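Local atomic coordinates of 5-carboxyvanillate decarboxylase (Sphingomonas paucimobilis, PDB entry 4NG3), a protein that probably removes a carboxyl group from 5-carboxyvanillate, holding a manganese ion in the mouth of an amidohydrolase-type barrel. Residues Thr7-Thr12 against Trp294-Pro299; Val11-Val16 against Leu74-Pro79; Pro47-Arg52 against Tyr298-Met303; Leu141-His146 against Leu171-Arg176. All blocks are in the same frame, centred on the assembly; numbering follows the deposited sequence.

Interaction 1: Thr7-Thr12 against Trp294-Pro299. With MN (manganese (II) ion), chain I; 1DF (4-hydroxy-3-methoxy-5-nitrobenzoic acid), chain J.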
# COMPACT_ATOMS: atom_id res chain seq x y z
N THR A 7 22.13 -4.31 0.03
CA THR A 7 21.54 -5.17 1.06
C THR A 7 20.44 -6.14 0.64
O THR A 7 19.93 -6.88 1.48
CB THR A 7 20.99 -4.33 2.25
OG1 THR A 7 20.09 -3.32 1.76
CG2 THR A 7 22.11 -3.67 2.99
N GLU A 8 20.05 -6.16 -0.63
CA GLU A 8 18.99 -7.08 -1.05
C GLU A 8 19.38 -7.83 -2.32
O GLU A 8 18.70 -7.76 -3.34
CB GLU A 8 17.64 -6.36 -1.24
CG GLU A 8 16.44 -7.33 -1.30
CD GLU A 8 15.12 -6.63 -1.64
OE1 GLU A 8 14.72 -5.69 -0.90
OE2 GLU A 8 14.49 -7.00 -2.64
N GLU A 9 20.48 -8.56 -2.24
CA GLU A 9 21.07 -9.13 -3.44
C GLU A 9 20.80 -10.62 -3.51
O GLU A 9 21.28 -11.40 -2.69
CB GLU A 9 22.55 -8.79 -3.49
CG GLU A 9 22.83 -7.32 -3.11
CD GLU A 9 21.89 -6.36 -3.85
OE1 GLU A 9 21.31 -5.45 -3.20
OE2 GLU A 9 21.74 -6.52 -5.08
N ALA A 10 20.01 -11.00 -4.50
CA ALA A 10 19.50 -12.36 -4.58
C ALA A 10 20.53 -13.33 -5.14
O ALA A 10 21.33 -12.99 -6.00
CB ALA A 10 18.22 -12.38 -5.43
N VAL A 11 20.50 -14.56 -4.62
CA VAL A 11 21.35 -15.63 -5.08
C VAL A 11 20.54 -16.92 -4.99
O VAL A 11 19.49 -16.96 -4.33
CB VAL A 11 22.62 -15.74 -4.18
CG1 VAL A 11 22.24 -16.30 -2.82
CG2 VAL A 11 23.69 -16.60 -4.84
N THR A 12 20.99 -17.96 -5.67
CA THR A 12 20.40 -19.28 -5.46
C THR A 12 21.48 -20.33 -5.57
O THR A 12 22.60 -20.04 -5.99
CB THR A 12 19.29 -19.58 -6.47
OG1 THR A 12 18.61 -20.78 -6.08
CG2 THR A 12 19.88 -19.76 -7.86
N TRP A 294 20.91 1.37 1.60
CA TRP A 294 20.91 1.26 0.15
C TRP A 294 20.90 -0.21 -0.25
O TRP A 294 21.45 -1.06 0.46
CB TRP A 294 22.17 1.95 -0.39
CG TRP A 294 22.35 1.80 -1.86
CD1 TRP A 294 21.62 2.42 -2.84
CD2 TRP A 294 23.33 1.00 -2.53
NE1 TRP A 294 22.08 2.04 -4.07
CE2 TRP A 294 23.13 1.17 -3.91
CE3 TRP A 294 24.35 0.14 -2.09
CZ2 TRP A 294 23.91 0.52 -4.87
CZ3 TRP A 294 25.13 -0.50 -3.04
CH2 TRP A 294 24.91 -0.30 -4.41
N ALA A 295 20.28 -0.51 -1.38
CA ALA A 295 20.34 -1.84 -1.97
C ALA A 295 20.17 -1.73 -3.48
O ALA A 295 19.77 -0.68 -3.98
CB ALA A 295 19.25 -2.73 -1.39
N ILE A 296 20.45 -2.82 -4.18
CA ILE A 296 20.32 -2.85 -5.63
C ILE A 296 19.13 -3.68 -6.06
O ILE A 296 18.39 -3.27 -6.96
CB ILE A 296 21.56 -3.45 -6.32
CG1 ILE A 296 22.80 -2.61 -6.03
CG2 ILE A 296 21.35 -3.59 -7.86
CD1 ILE A 296 24.09 -3.31 -6.42
N ASP A 297 18.94 -4.83 -5.41
CA ASP A 297 17.98 -5.86 -5.83
C ASP A 297 18.47 -6.60 -7.09
O ASP A 297 17.66 -7.02 -7.93
CB ASP A 297 16.58 -5.24 -6.07
CG ASP A 297 15.44 -6.12 -5.56
OD1 ASP A 297 15.63 -7.34 -5.40
OD2 ASP A 297 14.34 -5.56 -5.34
N TYR A 298 19.79 -6.78 -7.20
CA TYR A 298 20.39 -7.59 -8.26
C TYR A 298 19.99 -9.06 -8.05
O TYR A 298 19.91 -9.51 -6.90
CB TYR A 298 21.92 -7.46 -8.18
CG TYR A 298 22.66 -8.17 -9.28
CD1 TYR A 298 22.84 -7.57 -10.51
CD2 TYR A 298 23.19 -9.44 -9.08
CE1 TYR A 298 23.52 -8.22 -11.53
CE2 TYR A 298 23.86 -10.10 -10.10
CZ TYR A 298 24.02 -9.48 -11.32
OH TYR A 298 24.69 -10.12 -12.34
N PRO A 299 19.75 -9.82 -9.13
CA PRO A 299 19.80 -9.43 -10.55
C PRO A 299 18.46 -8.99 -11.13
O PRO A 299 18.36 -8.86 -12.35
CB PRO A 299 20.26 -10.72 -11.24
CG PRO A 299 19.68 -11.80 -10.41
CD PRO A 299 19.63 -11.28 -8.98
MN MN I . 14.27 -8.62 -4.13
C1 1DF J . 11.50 -9.88 -8.89
CO1 1DF J . 11.73 -8.71 -8.16
CO2 1DF J . 11.76 -11.12 -8.33
CM1 1DF J . 12.24 -8.80 -6.86
CM2 1DF J . 12.26 -11.20 -7.05
OM 1DF J . 12.55 -12.40 -6.44
CZ 1DF J . 12.51 -10.05 -6.32
CC 1DF J . 10.95 -9.86 -10.27
CV 1DF J . 11.95 -13.58 -6.83
O1 1DF J . 11.04 -8.83 -10.98
O2 1DF J . 10.39 -10.90 -10.72
O3 1DF J . 13.38 -10.19 -5.27
N 1DF J . 12.21 -7.68 -5.96
O11 1DF J . 12.77 -7.73 -4.78
O22 1DF J . 11.62 -6.59 -6.33
O HOH W 1 16.27 -9.59 -3.86

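Interaction 2: Val11-Val16 against Leu74-Pro79. With 1DF (4-hydroxy-3-methoxy-5-nitrobenzoic acid), chain J.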
# COMPACT_ATOMS: atom_id res chain seq x y z
N VAL A 11 20.50 -14.56 -4.62
CA VAL A 11 21.35 -15.63 -5.08
C VAL A 11 20.54 -16.92 -4.99
O VAL A 11 19.49 -16.96 -4.33
CB VAL A 11 22.62 -15.74 -4.18
CG1 VAL A 11 22.24 -16.30 -2.82
CG2 VAL A 11 23.69 -16.60 -4.84
N THR A 12 20.99 -17.96 -5.67
CA THR A 12 20.40 -19.28 -5.46
C THR A 12 21.48 -20.33 -5.57
O THR A 12 22.60 -20.04 -5.99
CB THR A 12 19.29 -19.58 -6.47
OG1 THR A 12 18.61 -20.78 -6.08
CG2 THR A 12 19.88 -19.76 -7.86
N PHE A 13 21.14 -21.56 -5.18
CA PHE A 13 22.08 -22.68 -5.20
C PHE A 13 21.43 -23.86 -5.90
O PHE A 13 20.20 -24.00 -5.87
CB PHE A 13 22.46 -23.05 -3.77
CG PHE A 13 22.90 -21.87 -2.94
CD1 PHE A 13 24.16 -21.32 -3.11
CD2 PHE A 13 22.04 -21.30 -2.01
CE1 PHE A 13 24.55 -20.22 -2.37
CE2 PHE A 13 22.43 -20.21 -1.27
CZ PHE A 13 23.70 -19.67 -1.44
N GLN A 14 22.25 -24.69 -6.52
CA GLN A 14 21.74 -25.82 -7.32
C GLN A 14 20.70 -26.72 -6.63
O GLN A 14 19.71 -27.09 -7.25
CB GLN A 14 22.91 -26.65 -7.88
CG GLN A 14 22.48 -27.85 -8.73
CD GLN A 14 22.19 -27.48 -10.17
OE1 GLN A 14 21.86 -26.33 -10.49
NE2 GLN A 14 22.33 -28.46 -11.06
N PRO A 15 20.92 -27.07 -5.35
CA PRO A 15 19.89 -27.92 -4.74
C PRO A 15 18.52 -27.24 -4.64
O PRO A 15 17.49 -27.92 -4.75
CB PRO A 15 20.44 -28.19 -3.34
CG PRO A 15 21.93 -28.10 -3.52
CD PRO A 15 22.12 -26.97 -4.50
N VAL A 16 18.50 -25.93 -4.44
CA VAL A 16 17.23 -25.21 -4.41
C VAL A 16 16.64 -25.06 -5.82
O VAL A 16 15.43 -25.21 -6.02
CB VAL A 16 17.40 -23.83 -3.75
CG1 VAL A 16 16.05 -23.08 -3.76
CG2 VAL A 16 17.93 -23.98 -2.34
N LEU A 74 24.13 -11.12 0.46
CA LEU A 74 23.38 -12.12 -0.30
C LEU A 74 22.23 -12.75 0.48
O LEU A 74 22.34 -12.98 1.69
CB LEU A 74 24.33 -13.23 -0.74
CG LEU A 74 25.52 -12.79 -1.60
CD1 LEU A 74 26.48 -13.95 -1.78
CD2 LEU A 74 25.03 -12.27 -2.94
N SER A 75 21.14 -13.06 -0.22
CA SER A 75 19.99 -13.78 0.35
C SER A 75 19.42 -14.76 -0.67
O SER A 75 19.28 -14.43 -1.85
CB SER A 75 18.90 -12.79 0.76
OG SER A 75 18.65 -11.87 -0.28
N LEU A 76 19.05 -15.96 -0.22
CA LEU A 76 18.38 -16.92 -1.08
C LEU A 76 17.12 -16.25 -1.62
O LEU A 76 16.32 -15.68 -0.87
CB LEU A 76 18.03 -18.21 -0.34
CG LEU A 76 17.27 -19.26 -1.18
CD1 LEU A 76 18.12 -19.76 -2.36
CD2 LEU A 76 16.81 -20.42 -0.30
N THR A 77 16.99 -16.28 -2.95
CA THR A 77 15.95 -15.51 -3.63
C THR A 77 14.57 -16.04 -3.28
O THR A 77 14.41 -17.22 -2.95
CB THR A 77 16.15 -15.57 -5.15
OG1 THR A 77 15.27 -14.64 -5.79
CG2 THR A 77 15.89 -16.98 -5.69
N ALA A 78 13.58 -15.16 -3.36
CA ALA A 78 12.20 -15.59 -3.14
C ALA A 78 11.86 -16.65 -4.17
O ALA A 78 12.34 -16.59 -5.31
CB ALA A 78 11.25 -14.40 -3.25
N PRO A 79 11.03 -17.64 -3.79
CA PRO A 79 10.31 -17.79 -2.53
C PRO A 79 11.08 -18.60 -1.48
O PRO A 79 10.47 -19.20 -0.57
CB PRO A 79 9.07 -18.57 -2.95
CG PRO A 79 9.59 -19.47 -4.04
CD PRO A 79 10.68 -18.70 -4.76
C1 1DF J . 11.50 -9.88 -8.89
CO1 1DF J . 11.73 -8.71 -8.16
CO2 1DF J . 11.76 -11.12 -8.33
CM1 1DF J . 12.24 -8.80 -6.86
CM2 1DF J . 12.26 -11.20 -7.05
OM 1DF J . 12.55 -12.40 -6.44
CZ 1DF J . 12.51 -10.05 -6.32
CC 1DF J . 10.95 -9.86 -10.27
CV 1DF J . 11.95 -13.58 -6.83
O1 1DF J . 11.04 -8.83 -10.98
O2 1DF J . 10.39 -10.90 -10.72
O3 1DF J . 13.38 -10.19 -5.27
N 1DF J . 12.21 -7.68 -5.96
O11 1DF J . 12.77 -7.73 -4.78
O22 1DF J . 11.62 -6.59 -6.33

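Interaction 3: Pro47-Arg52 against Tyr298-Met303. With 1DF (4-hydroxy-3-methoxy-5-nitrobenzoic acid), chain J.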
# COMPACT_ATOMS: atom_id res chain seq x y z
N PRO A 47 14.47 -17.35 -19.19
CA PRO A 47 15.44 -18.45 -19.21
C PRO A 47 16.84 -18.09 -18.67
O PRO A 47 17.57 -19.00 -18.28
CB PRO A 47 15.53 -18.81 -20.70
CG PRO A 47 15.19 -17.53 -21.41
CD PRO A 47 14.16 -16.86 -20.55
N ALA A 48 17.22 -16.81 -18.67
CA ALA A 48 18.55 -16.42 -18.21
C ALA A 48 18.66 -16.24 -16.69
O ALA A 48 19.76 -16.18 -16.15
CB ALA A 48 19.02 -15.14 -18.93
N MET A 49 17.52 -16.15 -16.02
CA MET A 49 17.50 -15.77 -14.61
C MET A 49 18.18 -16.77 -13.64
O MET A 49 18.80 -16.35 -12.67
CB MET A 49 16.07 -15.45 -14.15
CG MET A 49 15.99 -14.90 -12.73
SD MET A 49 16.91 -13.35 -12.52
CE MET A 49 15.96 -12.22 -13.53
N ILE A 50 18.06 -18.07 -13.89
CA ILE A 50 18.72 -19.03 -13.00
C ILE A 50 20.24 -18.81 -13.02
O ILE A 50 20.91 -18.82 -11.97
CB ILE A 50 18.41 -20.50 -13.37
CG1 ILE A 50 17.01 -20.89 -12.88
CG2 ILE A 50 19.45 -21.45 -12.75
CD1 ILE A 50 16.54 -22.24 -13.39
N GLY A 51 20.78 -18.61 -14.21
CA GLY A 51 22.21 -18.42 -14.37
C GLY A 51 22.67 -17.15 -13.67
O GLY A 51 23.71 -17.13 -13.00
N ARG A 52 21.87 -16.10 -13.78
CA ARG A 52 22.23 -14.83 -13.14
C ARG A 52 22.15 -14.89 -11.60
O ARG A 52 23.02 -14.37 -10.91
CB ARG A 52 21.42 -13.68 -13.74
CG ARG A 52 21.63 -13.60 -15.25
CD ARG A 52 20.92 -12.42 -15.88
NE ARG A 52 21.42 -11.16 -15.34
CZ ARG A 52 20.64 -10.22 -14.83
NH1 ARG A 52 19.33 -10.40 -14.80
NH2 ARG A 52 21.17 -9.11 -14.35
N TYR A 298 19.79 -6.78 -7.20
CA TYR A 298 20.39 -7.59 -8.26
C TYR A 298 19.99 -9.06 -8.05
O TYR A 298 19.91 -9.51 -6.90
CB TYR A 298 21.92 -7.46 -8.18
CG TYR A 298 22.66 -8.17 -9.28
CD1 TYR A 298 22.84 -7.57 -10.51
CD2 TYR A 298 23.19 -9.44 -9.08
CE1 TYR A 298 23.52 -8.22 -11.53
CE2 TYR A 298 23.86 -10.10 -10.10
CZ TYR A 298 24.02 -9.48 -11.32
OH TYR A 298 24.69 -10.12 -12.34
N PRO A 299 19.75 -9.82 -9.13
CA PRO A 299 19.80 -9.43 -10.55
C PRO A 299 18.46 -8.99 -11.13
O PRO A 299 18.36 -8.86 -12.35
CB PRO A 299 20.26 -10.72 -11.24
CG PRO A 299 19.68 -11.80 -10.41
CD PRO A 299 19.63 -11.28 -8.98
N TYR A 300 17.47 -8.75 -10.28
CA TYR A 300 16.16 -8.29 -10.74
C TYR A 300 16.20 -6.82 -11.14
O TYR A 300 15.34 -6.35 -11.89
CB TYR A 300 15.09 -8.56 -9.68
CG TYR A 300 15.01 -10.02 -9.31
CD1 TYR A 300 14.51 -10.96 -10.21
CD2 TYR A 300 15.48 -10.47 -8.08
CE1 TYR A 300 14.46 -12.30 -9.89
CE2 TYR A 300 15.44 -11.82 -7.75
CZ TYR A 300 14.92 -12.73 -8.66
OH TYR A 300 14.86 -14.06 -8.35
N GLN A 301 17.20 -6.09 -10.64
CA GLN A 301 17.49 -4.72 -11.05
C GLN A 301 18.96 -4.65 -11.41
O GLN A 301 19.78 -5.36 -10.82
CB GLN A 301 17.25 -3.72 -9.91
CG GLN A 301 15.85 -3.71 -9.34
CD GLN A 301 15.05 -2.52 -9.82
OE1 GLN A 301 15.57 -1.62 -10.48
NE2 GLN A 301 13.77 -2.52 -9.49
N PRO A 302 19.32 -3.77 -12.37
CA PRO A 302 20.73 -3.60 -12.76
C PRO A 302 21.52 -2.73 -11.77
O PRO A 302 20.95 -1.86 -11.10
CB PRO A 302 20.62 -2.89 -14.12
CG PRO A 302 19.32 -2.14 -14.03
CD PRO A 302 18.40 -3.02 -13.24
N MET A 303 22.83 -2.96 -11.66
CA MET A 303 23.60 -2.28 -10.62
C MET A 303 23.88 -0.81 -10.90
O MET A 303 23.79 0.01 -10.00
CB MET A 303 24.93 -2.99 -10.35
CG MET A 303 24.79 -4.43 -9.95
SD MET A 303 26.33 -5.03 -9.24
CE MET A 303 26.09 -6.79 -9.57
C1 1DF J . 11.50 -9.88 -8.89
CO1 1DF J . 11.73 -8.71 -8.16
CO2 1DF J . 11.76 -11.12 -8.33
CM1 1DF J . 12.24 -8.80 -6.86
CM2 1DF J . 12.26 -11.20 -7.05
OM 1DF J . 12.55 -12.40 -6.44
CZ 1DF J . 12.51 -10.05 -6.32
CC 1DF J . 10.95 -9.86 -10.27
CV 1DF J . 11.95 -13.58 -6.83
O1 1DF J . 11.04 -8.83 -10.98
O2 1DF J . 10.39 -10.90 -10.72
O3 1DF J . 13.38 -10.19 -5.27
N 1DF J . 12.21 -7.68 -5.96
O11 1DF J . 12.77 -7.73 -4.78
O22 1DF J . 11.62 -6.59 -6.33
O HOH W 2 25.05 -12.75 -11.93
O HOH W 3 20.19 -6.69 -13.64

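Interaction 4: Leu141-His146 against Leu171-Arg176. With MN (manganese (II) ion), chain I; 1DF (4-hydroxy-3-methoxy-5-nitrobenzoic acid), chain J.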
# COMPACT_ATOMS: atom_id res chain seq x y z
N LEU A 141 19.22 -12.76 8.90
CA LEU A 141 18.27 -13.73 8.37
C LEU A 141 17.40 -13.09 7.30
O LEU A 141 17.21 -11.88 7.28
CB LEU A 141 17.36 -14.25 9.50
CG LEU A 141 18.08 -14.98 10.64
CD1 LEU A 141 17.15 -15.13 11.84
CD2 LEU A 141 18.58 -16.34 10.16
N VAL A 142 16.88 -13.94 6.40
CA VAL A 142 15.90 -13.53 5.40
C VAL A 142 14.74 -14.53 5.34
O VAL A 142 14.93 -15.74 5.44
CB VAL A 142 16.54 -13.36 3.99
CG1 VAL A 142 17.18 -14.68 3.51
CG2 VAL A 142 15.52 -12.83 2.98
N ILE A 143 13.52 -14.01 5.19
CA ILE A 143 12.34 -14.84 4.96
C ILE A 143 11.46 -14.09 3.96
O ILE A 143 11.51 -12.87 3.90
CB ILE A 143 11.59 -15.17 6.28
CG1 ILE A 143 10.71 -16.42 6.12
CG2 ILE A 143 10.79 -13.98 6.78
CD1 ILE A 143 11.51 -17.68 5.86
N ASN A 144 10.69 -14.81 3.14
CA ASN A 144 9.89 -14.15 2.11
C ASN A 144 8.42 -14.04 2.47
O ASN A 144 7.65 -14.94 2.17
CB ASN A 144 10.07 -14.87 0.78
CG ASN A 144 11.52 -15.04 0.42
OD1 ASN A 144 12.20 -14.08 0.08
ND2 ASN A 144 12.01 -16.26 0.53
N SER A 145 8.05 -12.92 3.10
CA SER A 145 6.69 -12.71 3.60
C SER A 145 6.06 -13.99 4.16
O SER A 145 6.69 -14.72 4.93
CB SER A 145 5.79 -12.09 2.53
OG SER A 145 4.68 -11.46 3.15
N HIS A 146 4.83 -14.28 3.73
CA HIS A 146 4.02 -15.34 4.35
C HIS A 146 4.58 -16.76 4.21
O HIS A 146 5.34 -17.07 3.29
CB HIS A 146 2.60 -15.31 3.78
CG HIS A 146 2.43 -16.07 2.51
ND1 HIS A 146 2.14 -17.42 2.47
CD2 HIS A 146 2.50 -15.67 1.22
CE1 HIS A 146 2.04 -17.82 1.22
NE2 HIS A 146 2.25 -16.77 0.43
N LEU A 171 16.12 -9.60 10.82
CA LEU A 171 15.38 -10.42 9.85
C LEU A 171 14.87 -9.54 8.72
O LEU A 171 14.06 -8.65 8.95
CB LEU A 171 14.18 -11.11 10.52
CG LEU A 171 13.23 -11.81 9.54
CD1 LEU A 171 13.87 -13.06 8.91
CD2 LEU A 171 11.86 -12.13 10.17
N TYR A 172 15.35 -9.80 7.52
CA TYR A 172 14.89 -9.12 6.32
C TYR A 172 13.65 -9.87 5.88
O TYR A 172 13.74 -11.05 5.53
CB TYR A 172 15.97 -9.21 5.23
CG TYR A 172 15.91 -8.13 4.16
CD1 TYR A 172 14.74 -7.89 3.44
CD2 TYR A 172 17.02 -7.35 3.88
CE1 TYR A 172 14.68 -6.90 2.46
CE2 TYR A 172 16.98 -6.37 2.90
CZ TYR A 172 15.82 -6.15 2.20
OH TYR A 172 15.78 -5.16 1.24
N ILE A 173 12.48 -9.22 5.94
CA ILE A 173 11.27 -9.82 5.40
C ILE A 173 11.13 -9.35 3.95
O ILE A 173 10.71 -8.22 3.69
CB ILE A 173 10.00 -9.50 6.21
CG1 ILE A 173 10.16 -10.02 7.65
CG2 ILE A 173 8.78 -10.14 5.55
CD1 ILE A 173 8.92 -9.88 8.51
N HIS A 174 11.52 -10.23 3.03
CA HIS A 174 11.49 -9.95 1.60
C HIS A 174 10.11 -10.32 1.04
O HIS A 174 9.38 -11.12 1.64
CB HIS A 174 12.60 -10.77 0.93
CG HIS A 174 12.75 -10.53 -0.54
ND1 HIS A 174 11.97 -11.17 -1.48
CD2 HIS A 174 13.59 -9.73 -1.24
CE1 HIS A 174 12.31 -10.76 -2.69
NE2 HIS A 174 13.29 -9.89 -2.57
N PRO A 175 9.72 -9.73 -0.10
CA PRO A 175 8.41 -10.11 -0.63
C PRO A 175 8.35 -11.51 -1.22
O PRO A 175 9.37 -12.12 -1.53
CB PRO A 175 8.20 -9.12 -1.78
CG PRO A 175 9.03 -7.94 -1.43
CD PRO A 175 10.26 -8.52 -0.78
N ARG A 176 7.12 -11.99 -1.38
CA ARG A 176 6.79 -13.06 -2.31
C ARG A 176 5.40 -12.67 -2.83
O ARG A 176 4.85 -11.64 -2.40
CB ARG A 176 6.78 -14.43 -1.63
CG ARG A 176 5.75 -14.60 -0.53
CD ARG A 176 5.77 -16.00 0.08
NE ARG A 176 5.32 -17.04 -0.84
CZ ARG A 176 5.05 -18.29 -0.48
NH1 ARG A 176 5.20 -18.66 0.78
NH2 ARG A 176 4.63 -19.16 -1.39
MN MN I . 14.27 -8.62 -4.13
C1 1DF J . 11.50 -9.88 -8.89
CO1 1DF J . 11.73 -8.71 -8.16
CO2 1DF J . 11.76 -11.12 -8.33
CM1 1DF J . 12.24 -8.80 -6.86
CM2 1DF J . 12.26 -11.20 -7.05
OM 1DF J . 12.55 -12.40 -6.44
CZ 1DF J . 12.51 -10.05 -6.32
CC 1DF J . 10.95 -9.86 -10.27
CV 1DF J . 11.95 -13.58 -6.83
O1 1DF J . 11.04 -8.83 -10.98
O2 1DF J . 10.39 -10.90 -10.72
O3 1DF J . 13.38 -10.19 -5.27
N 1DF J . 12.21 -7.68 -5.96
O11 1DF J . 12.77 -7.73 -4.78
O22 1DF J . 11.62 -6.59 -6.33
O HOH W 1 16.27 -9.59 -3.86

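Interaction 1: Thr7-Thr12 against Trp294-Pro299
The carboxylate of Glu9 is met on its syn sides, somewhat out of its plane, by the N-H groups of Ile296, Asp297 and Tyr298, and the Tyr298 ring has Pro299 CB over the centre of one face. Ile296 N gives Glu9 OE1 a nearly straight bond of 2.9 Å (166°), Asp297 N a longer one to the same oxygen, and Tyr298 N binds OE2 at 2.9 Å. From above the plane, Glu8 N adds another bond to Glu9 OE1. The bend at chi2 (-47°) folds the Glu9 chain back onto this row of donors; a leucine in its place would probably leave these buried N-H groups without acceptors and the loop free to shift. Here the first strand of a TIM barrel meets the loop after the eighth, with Ala10 N bound to Tyr298 O at 2.8 Å, which helps close the barrel at its metal-bearing end. Glu8 and Asp297 run side by side into that site, carboxylate planes 74° apart, and the manganese is bound by Glu8 OE2 and Asp297 OD1, each at 2.2 Å, by His174, by ligand O3 and O11 and by a water. Tyr172 and Ser272 hold Glu8 OE1, and His227 holds Asp297 OD2.

Interaction 2: Val11-Val16 against Leu74-Pro79
Leu76 reaches across to Val11, Thr12, Phe13 and Val16 with the end of its side chain. Its CA lies against Val11 O, while CB and CG only carry the branch, which, with CG anti to the backbone N (chi1 178°), is swung toward Thr12, Phe13 and Val16. One methyl, CD1, does most of the touching: it sits 3.7 Å from Val11 O, rests on Thr12 CA, meets the Phe13 ring obliquely at CD2 (4.2 Å), and comes tip to tip with Val16 CG1, also at 4.2 Å. The other methyl, CD2, faces Val16 CG2. A branched, flexible leucine suits this place because one end must fill the angle between a strand and the start of a helix.

The backbones are joined by a single parallel bridge, in which Val11 N binds Ser75 O at 3.0 Å and Thr77 N binds Val11 O at 2.9 Å. Val11 CG1 also lies beside Ser75 O, and Met100 of helix 86-106 covers both Val11 and Leu74. Past the bridge the chains part: Phe13 takes the N-cap position of helix 14-23, while Thr77 and Ala78 go on to the ligand, where Ala78 O is 3.4 Å from the methoxy carbon CV. Thr77 OG1 is hydrogen-bonded to Tyr300. Here the first two strands of the TIM barrel lie side by side, and the chain beyond the second lines the ligand pocket.

Interaction 3: Pro47-Arg52 against Tyr298-Met303
Met49 and Arg52 close over Pro299 and Tyr300, and the tight part lies around the sulfur. Met49 SD touches Pro299 CG at 3.8 Å; toward Tyr300 it makes an oblique Met-aromatic contact, 41° off the ring normal. Two successive bends, at chi2 and chi3, also lay its CE near Tyr300 CD1. One face of the Tyr300 ring is taken by the ligand, its CO2 3.2 Å above the tyrosine plane and over its centre. Helix 49-54 thus backs the loop after the eighth strand of the TIM barrel and, through Tyr300, one wall of the ligand pocket. A serine in place of Tyr300 would probably leave that face of the ligand uncovered, the Met49 sulfur without its aromatic partner and Thr77 OG1 without the phenol it bonds.

The outer side is wetter: Arg52 is partly exposed, and two waters bridge it to the loop. Arg52, bent at chi3 (61°), lays one face of its guanidinium over Pro299 CB, while NH1 donates a bent bond of 3.1 Å to Pro299 O. Water 3, at the guanidinium edge, takes a bond from Arg52 NH2 at 2.7 Å and gives one to Pro299 O. Water 2 links Arg52 O to Tyr298 OH, which is also hydrogen-bonded to Glu59. Met303 CE lies over the face of the Tyr298 ring opposite Pro299 CB, and Tyr241 of the second subunit packs on Gln301 and Pro302.

Interaction 4: Leu141-His146 against Leu171-Arg176
Strands 141-144 and 171-174 run parallel in regular register, Leu141 beside Leu171 through Asn144 beside His174, their axes 4.5 Å apart and crossing at -22°, with Tyr172 N, Ile143 N and His174 N donating in turn to Leu141 O, Tyr172 O and Ile143 O. One face is apolar: Leu171 CD1 lies against Leu141 CB (3.7 Å) and Ile143 CG2 (3.9 Å), and Ile143 CG2 also touches Ile173 CG1. The other face, with Val142, Tyr172, Asn144 and His174, looks into the barrel; there His174 NE2 binds the manganese at 2.2 Å, while Tyr172 OH is bonded to Glu8. The remaining nitrogen, His174 ND1, donates to Pro175 O at 2.8 Å in the carbonyl plane, on a lone pair, which helps fix the ring's rotation. Asn144 stands alongside, its amide nearly perpendicular to the imidazole and its OD1 lying against His174 CB at 3.4 Å.

Beyond the strands, Arg176 lays its guanidinium flat on His146, centres 3.8 Å apart and planes 11° apart. The bend at chi3 (-68°) turns it across the ring, and NH1 donates to His146 O at 3.0 Å; Asp32 pairs with its NE. The two strands belong to a beta-alpha-beta unit of the barrel: the crossing helix 158-167 packs on Leu141 and Leu171, helix 197-211 covers Ile173 and Pro175, and strand 223-225 continues the sheet beyond 171-174.

How the interactions relate
All four contacts are largely buried, but their depth differs. Interaction 4 lies nearest the centre of the chain and is regular parallel sheet; interaction 3, its centre about 17 Å from that of the chain, has a partly exposed arginine, bridging waters and the second subunit nearby. Interactions 1 and 2 share Val11 and Thr12, the end of strand 5-11 and what follows, yet interaction 1 is dominated by carboxylates and metal, whereas interaction 2 is a backbone bridge with apolar packing. Interactions 1 and 3 share Tyr298 and Pro299. Glu8 and Asp297 of interaction 1 and His174 of interaction 4 supply the protein ligands of one manganese site, and all four contacts reach the same ligand.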